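Local coordinates for protein threonine synthase (Brucella melitensis bv. 1, PDB 4F4F) that probably converts O-phospho-L-homoserine and water into L-threonine and phosphate, the last step of threonine biosynthesis, using pyridoxal 5'-phosphate as cofactor, at residues Ala230-Gln235 / Asp264-Tyr269; Phe255-Gly260 / Val410-Ala415. All blocks are in the same frame, centred on the assembly; numbering follows the deposited sequence.

Contact 1: residues Ala230-Gln235 / Asp264-Tyr269; sequences ARIMPQ and DIFAGY. With PLP (pyridoxal-5'-phosphate), chain C.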
loop_
_atom_site.group_PDB
_atom_site.type_symbol
_atom_site.label_atom_id
_atom_site.label_comp_id
_atom_site.label_asym_id
_atom_site.label_seq_id
_atom_site.Cartn_x
_atom_site.Cartn_y
_atom_site.Cartn_z
ATOM N N ALA A 230 -6.605 4.952 -5.343
ATOM C CA ALA A 230 -5.315 5.125 -6.078
ATOM C C ALA A 230 -4.089 4.648 -5.297
ATOM O O ALA A 230 -2.985 4.522 -5.867
ATOM C CB ALA A 230 -5.151 6.564 -6.548
ATOM N N ARG A 231 -4.239 4.336 -4.019
ATOM C CA ARG A 231 -3.196 3.550 -3.355
ATOM C C ARG A 231 -3.258 2.111 -3.776
ATOM O O ARG A 231 -2.284 1.357 -3.595
ATOM C CB ARG A 231 -3.307 3.605 -1.813
ATOM C CG ARG A 231 -2.807 4.899 -1.203
ATOM C CD ARG A 231 -1.289 4.924 -1.066
ATOM N NE ARG A 231 -0.868 4.058 0.019
ATOM C CZ ARG A 231 -0.863 4.401 1.313
ATOM N NH1 ARG A 231 -1.224 5.619 1.710
ATOM N NH2 ARG A 231 -0.509 3.506 2.239
ATOM N N ILE A 232 -4.422 1.660 -4.242
ATOM C CA ILE A 232 -4.522 0.251 -4.615
ATOM C C ILE A 232 -4.277 0.055 -6.096
ATOM O O ILE A 232 -3.491 -0.774 -6.490
ATOM C CB ILE A 232 -5.880 -0.338 -4.241
ATOM C CG1 ILE A 232 -6.023 -0.344 -2.701
ATOM C CG2 ILE A 232 -6.019 -1.754 -4.821
ATOM C CD1 ILE A 232 -7.345 -0.944 -2.258
ATOM N N MET A 233 -4.949 0.846 -6.917
ATOM C CA MET A 233 -4.910 0.660 -8.357
ATOM C C MET A 233 -3.507 0.400 -8.944
ATOM O O MET A 233 -3.343 -0.507 -9.736
ATOM C CB MET A 233 -5.560 1.873 -9.026
ATOM C CG MET A 233 -5.535 1.845 -10.523
ATOM S SD MET A 233 -6.228 3.391 -11.150
ATOM C CE MET A 233 -4.779 4.190 -11.776
ATOM N N PRO A 234 -2.498 1.207 -8.600
ATOM C CA PRO A 234 -1.209 1.004 -9.267
ATOM C C PRO A 234 -0.538 -0.340 -8.971
ATOM O O PRO A 234 0.364 -0.790 -9.701
ATOM C CB PRO A 234 -0.355 2.160 -8.751
ATOM C CG PRO A 234 -1.312 3.187 -8.256
ATOM C CD PRO A 234 -2.472 2.392 -7.728
ATOM N N GLN A 235 -0.928 -0.937 -7.859
ATOM C CA GLN A 235 -0.321 -2.166 -7.416
ATOM C C GLN A 235 -0.737 -3.369 -8.270
ATOM O O GLN A 235 -0.027 -4.378 -8.301
ATOM C CB GLN A 235 -0.654 -2.376 -5.967
ATOM C CG GLN A 235 -0.049 -1.299 -5.098
ATOM C CD GLN A 235 -0.070 -1.667 -3.635
ATOM O OE1 GLN A 235 -0.852 -1.107 -2.873
ATOM N NE2 GLN A 235 0.776 -2.697 -3.231
ATOM N N ASP A 264 -2.627 -4.242 -0.986
ATOM C CA ASP A 264 -1.674 -4.972 -1.831
ATOM C C ASP A 264 -2.265 -6.240 -2.430
ATOM O O ASP A 264 -2.383 -6.390 -3.661
ATOM C CB ASP A 264 -0.344 -5.274 -1.077
ATOM C CG ASP A 264 -0.496 -5.825 0.375
ATOM O OD1 ASP A 264 -1.578 -6.421 0.843
ATOM O OD2 ASP A 264 0.593 -5.692 1.076
ATOM N N ILE A 265 -2.692 -7.142 -1.561
ATOM C CA ILE A 265 -3.275 -8.381 -2.029
ATOM C C ILE A 265 -4.609 -8.142 -2.738
ATOM O O ILE A 265 -4.943 -8.886 -3.677
ATOM C CB ILE A 265 -3.387 -9.445 -0.903
ATOM C CG1 ILE A 265 -3.445 -10.836 -1.534
ATOM C CG2 ILE A 265 -4.560 -9.142 0.029
ATOM C CD1 ILE A 265 -3.517 -11.998 -0.532
ATOM N N PHE A 266 -5.354 -7.120 -2.328
ATOM C CA PHE A 266 -6.594 -6.810 -3.059
ATOM C C PHE A 266 -6.280 -6.451 -4.519
ATOM O O PHE A 266 -7.024 -6.820 -5.399
ATOM C CB PHE A 266 -7.494 -5.758 -2.374
ATOM C CG PHE A 266 -8.855 -5.658 -3.025
ATOM C CD1 PHE A 266 -9.847 -6.539 -2.695
ATOM C CD2 PHE A 266 -9.094 -4.713 -4.044
ATOM C CE1 PHE A 266 -11.098 -6.509 -3.357
ATOM C CE2 PHE A 266 -10.320 -4.662 -4.698
ATOM C CZ PHE A 266 -11.323 -5.568 -4.354
ATOM N N ALA A 267 -5.167 -5.771 -4.774
ATOM C CA ALA A 267 -4.707 -5.473 -6.139
ATOM C C ALA A 267 -4.411 -6.718 -6.957
ATOM O O ALA A 267 -4.689 -6.742 -8.177
ATOM C CB ALA A 267 -3.482 -4.539 -6.137
ATOM N N GLY A 268 -3.919 -7.759 -6.296
ATOM C CA GLY A 268 -3.725 -9.071 -6.920
ATOM C C GLY A 268 -5.056 -9.706 -7.268
ATOM O O GLY A 268 -5.222 -10.274 -8.350
ATOM N N TYR A 269 -6.021 -9.565 -6.368
ATOM C CA TYR A 269 -7.387 -9.999 -6.651
ATOM C C TYR A 269 -7.939 -9.279 -7.892
ATOM O O TYR A 269 -8.603 -9.909 -8.754
ATOM C CB TYR A 269 -8.272 -9.826 -5.418
ATOM C CG TYR A 269 -9.731 -10.089 -5.654
ATOM C CD1 TYR A 269 -10.251 -11.376 -5.604
ATOM C CD2 TYR A 269 -10.592 -9.058 -5.915
ATOM C CE1 TYR A 269 -11.586 -11.611 -5.838
ATOM C CE2 TYR A 269 -11.944 -9.291 -6.123
ATOM C CZ TYR A 269 -12.423 -10.566 -6.085
ATOM O OH TYR A 269 -13.760 -10.771 -6.359
HETATM N N1 PLP C . 5.049 -4.756 4.306
HETATM C C2 PLP C . 5.599 -3.483 4.357
HETATM C C2A PLP C . 7.087 -3.207 4.352
HETATM C C3 PLP C . 4.692 -2.300 4.396
HETATM O O3 PLP C . 5.237 -1.032 4.437
HETATM C C4 PLP C . 3.209 -2.577 4.405
HETATM C C4A PLP C . 2.188 -1.485 4.431
HETATM C C5 PLP C . 2.730 -3.979 4.336
HETATM C C6 PLP C . 3.707 -5.001 4.278
HETATM C C5A PLP C . 1.213 -4.257 4.290
HETATM O O4P PLP C . 0.530 -3.726 3.078
HETATM P P PLP C . -1.096 -3.661 2.836
HETATM O O1P PLP C . -1.602 -5.063 3.136
HETATM O O2P PLP C . -1.562 -2.615 3.828
HETATM O O3P PLP C . -1.346 -3.232 1.406
#

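Contact 2: residues Phe255-Gly260 / Val410-Ala415; sequences FTVPTG and VVLATA. With PLP (pyridoxal-5'-phosphate), chain C.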
loop_
_atom_site.group_PDB
_atom_site.type_symbol
_atom_site.label_atom_id
_atom_site.label_comp_id
_atom_site.label_asym_id
_atom_site.label_seq_id
_atom_site.Cartn_x
_atom_site.Cartn_y
_atom_site.Cartn_z
ATOM N N PHE A 255 0.700 -15.999 -5.730
ATOM C CA PHE A 255 1.329 -14.913 -5.004
ATOM C C PHE A 255 1.093 -15.011 -3.504
ATOM O O PHE A 255 -0.025 -15.273 -3.053
ATOM C CB PHE A 255 0.805 -13.565 -5.463
ATOM C CG PHE A 255 1.120 -13.233 -6.901
ATOM C CD1 PHE A 255 0.315 -13.680 -7.923
ATOM C CD2 PHE A 255 2.210 -12.455 -7.214
ATOM C CE1 PHE A 255 0.578 -13.344 -9.231
ATOM C CE2 PHE A 255 2.505 -12.136 -8.528
ATOM C CZ PHE A 255 1.679 -12.587 -9.533
ATOM N N THR A 256 2.135 -14.713 -2.740
ATOM C CA THR A 256 2.006 -14.539 -1.309
ATOM C C THR A 256 2.396 -13.121 -0.945
ATOM O O THR A 256 3.442 -12.624 -1.358
ATOM C CB THR A 256 2.881 -15.572 -0.547
ATOM O OG1 THR A 256 2.484 -16.892 -0.920
ATOM C CG2 THR A 256 2.758 -15.420 0.996
ATOM N N VAL A 257 1.556 -12.480 -0.140
ATOM C CA VAL A 257 1.689 -11.076 0.151
ATOM C C VAL A 257 1.742 -10.821 1.649
ATOM O O VAL A 257 0.743 -11.101 2.341
ATOM C CB VAL A 257 0.477 -10.327 -0.390
ATOM C CG1 VAL A 257 0.619 -8.826 -0.107
ATOM C CG2 VAL A 257 0.293 -10.605 -1.875
ATOM N N PRO A 258 2.871 -10.287 2.155
ATOM C CA PRO A 258 2.875 -9.872 3.536
ATOM C C PRO A 258 1.914 -8.711 3.658
ATOM O O PRO A 258 2.062 -7.713 2.949
ATOM C CB PRO A 258 4.359 -9.483 3.817
ATOM C CG PRO A 258 5.134 -9.826 2.591
ATOM C CD PRO A 258 4.132 -9.928 1.475
ATOM N N THR A 259 0.887 -8.861 4.484
ATOM C CA THR A 259 -0.358 -8.076 4.366
ATOM C C THR A 259 -0.654 -7.404 5.700
ATOM O O THR A 259 -0.536 -8.024 6.744
ATOM C CB THR A 259 -1.543 -9.014 4.011
ATOM O OG1 THR A 259 -1.429 -9.449 2.656
ATOM C CG2 THR A 259 -2.903 -8.351 4.195
ATOM N N GLY A 260 -1.028 -6.137 5.634
ATOM C CA GLY A 260 -1.541 -5.404 6.764
ATOM C C GLY A 260 -2.939 -4.962 6.425
ATOM O O GLY A 260 -3.920 -5.587 6.863
ATOM N N VAL A 410 5.349 -16.505 -6.300
ATOM C CA VAL A 410 5.975 -15.233 -6.212
ATOM C C VAL A 410 5.636 -14.662 -4.849
ATOM O O VAL A 410 4.438 -14.533 -4.483
ATOM C CB VAL A 410 5.445 -14.314 -7.298
ATOM C CG1 VAL A 410 6.042 -12.918 -7.124
ATOM C CG2 VAL A 410 5.753 -14.903 -8.692
ATOM N N VAL A 411 6.668 -14.372 -4.075
ATOM C CA VAL A 411 6.504 -13.789 -2.751
ATOM C C VAL A 411 6.878 -12.318 -2.886
ATOM O O VAL A 411 7.958 -11.999 -3.345
ATOM C CB VAL A 411 7.454 -14.442 -1.720
ATOM C CG1 VAL A 411 7.245 -13.860 -0.339
ATOM C CG2 VAL A 411 7.291 -15.964 -1.697
ATOM N N LEU A 412 5.996 -11.447 -2.460
ATOM C CA LEU A 412 6.246 -10.004 -2.478
ATOM C C LEU A 412 7.193 -9.616 -1.347
ATOM O O LEU A 412 6.900 -9.845 -0.147
ATOM C CB LEU A 412 4.933 -9.219 -2.361
ATOM C CG LEU A 412 4.085 -8.952 -3.601
ATOM C CD1 LEU A 412 3.930 -10.182 -4.477
ATOM C CD2 LEU A 412 2.756 -8.227 -3.294
ATOM N N ALA A 413 8.336 -9.057 -1.734
ATOM C CA ALA A 413 9.265 -8.454 -0.803
ATOM C C ALA A 413 8.960 -6.952 -0.687
ATOM O O ALA A 413 9.245 -6.174 -1.574
ATOM C CB ALA A 413 10.717 -8.723 -1.218
ATOM N N THR A 414 8.395 -6.557 0.453
ATOM C CA THR A 414 7.776 -5.263 0.599
ATOM C C THR A 414 8.688 -4.173 1.166
ATOM O O THR A 414 8.296 -3.029 1.173
ATOM C CB THR A 414 6.517 -5.382 1.493
ATOM O OG1 THR A 414 6.858 -6.059 2.700
ATOM C CG2 THR A 414 5.410 -6.219 0.809
ATOM N N ALA A 415 9.874 -4.521 1.634
ATOM C CA ALA A 415 10.874 -3.534 2.101
ATOM C C ALA A 415 12.257 -4.090 1.953
ATOM O O ALA A 415 12.438 -5.295 2.044
ATOM C CB ALA A 415 10.661 -3.160 3.556
HETATM N N1 PLP C . 5.049 -4.756 4.306
HETATM C C2 PLP C . 5.599 -3.483 4.357
HETATM C C2A PLP C . 7.087 -3.207 4.352
HETATM C C3 PLP C . 4.692 -2.300 4.396
HETATM O O3 PLP C . 5.237 -1.032 4.437
HETATM C C4 PLP C . 3.209 -2.577 4.405
HETATM C C4A PLP C . 2.188 -1.485 4.431
HETATM C C5 PLP C . 2.730 -3.979 4.336
HETATM C C6 PLP C . 3.707 -5.001 4.278
HETATM C C5A PLP C . 1.213 -4.257 4.290
HETATM O O4P PLP C . 0.530 -3.726 3.078
HETATM P P PLP C . -1.096 -3.661 2.836
HETATM O O1P PLP C . -1.602 -5.063 3.136
HETATM O O2P PLP C . -1.562 -2.615 3.828
HETATM O O3P PLP C . -1.346 -3.232 1.406
#

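Contact 1: residues Ala230-Gln235 / Asp264-Tyr269
A267 and Q235 meet through their CB atoms, 3.6 Å apart, where the methyl group on helix 263-274 points at the chain that follows helix 229-232. I232 touches the same methyl with its CG2 branch, 4.0 Å from A267 CB. With CG2 anti to the backbone N (CG1 at chi1 -65°), I232 turns this branch to the helix, and CG2 also reaches the rim of the F266 ring, lying near the ring plane 4.3 Å from CD2. Q235 keeps an extended chain beyond CG and carries its amide across the D264 side chain at a slant, with amide and carboxylate planes 64° apart. No hydrogen bond joins the two segments; methyl and methylene groups do much of the packing. D264 faces the cofactor instead: its backbone N donates to PLP O3P at 2.9 Å (152°), and its OD1 accepts from I265 N at 2.7 Å, on the anti side of the carboxylate, which ties the acid to the helix start. R323 of helix 321-328 touches both I232 and F266. A helix opening on the cofactor phosphate with its backbone N-H groups is the phosphate-binding site characteristic of fold type II PLP enzymes.

Contact 2: residues Phe255-Gly260 / Val410-Ala415
T414 turns its CG2 methyl to the CD corner of the P258 ring, 4.0 Å away, beside the cofactor. With OG1 at chi1 51°, between its own backbone N and carbonyl carbon, T414 donates its hydroxyl to the pyridine nitrogen, OG1 to PLP N1 2.7 Å. At the other end of the cofactor G260 N gives a hydrogen bond to PLP O1P at 2.8 Å (154°). Behind this first shell, T259 folds its OG1 back to V257 O, 2.7 Å away, approaching from above the carbonyl plane. Both loops leave neighbouring parallel strands, whose short segments diverge by 23°. T256 sits between the two flanking residues of the partner strand: its N donates to V410 O at 2.9 Å, and its O accepts from L412 N at 3.0 Å. On the sheet face of F255 and V410, the F255 ring lies alongside V410, while L412 CD1 comes to the ring edge. L412 also sets CD2 against V257 CG2, 3.7 Å away, and Y238 and Y239 of helix 236-245 pack on it. L412 O is buried without a polar partner. Because the hydroxyl of T414 donates, the pyridine nitrogen acts as an acceptor and is probably unprotonated here.

In the fold
Both contacts are buried, and both meet the same PLP, from different structural elements. Contact 1 is helix-end packing and lacks hydrogen bonds between its segments, whereas contact 2 is a strand pair in the six-stranded mixed sheet, joined by backbone bonds and bringing the C-terminal family region against the PLP-dependent enzyme region. The two touch directly: strand 253-258 runs into helix 263-274, so V257 packs on D264 and I265, and T259 comes close to D264. Along the chain their segments alternate. D264 from contact 1 and G260 from contact 2 share the phosphate, with N261 and F262 between them also donating backbone N-H groups; of the two, contact 2 holds the pyridine nitrogen.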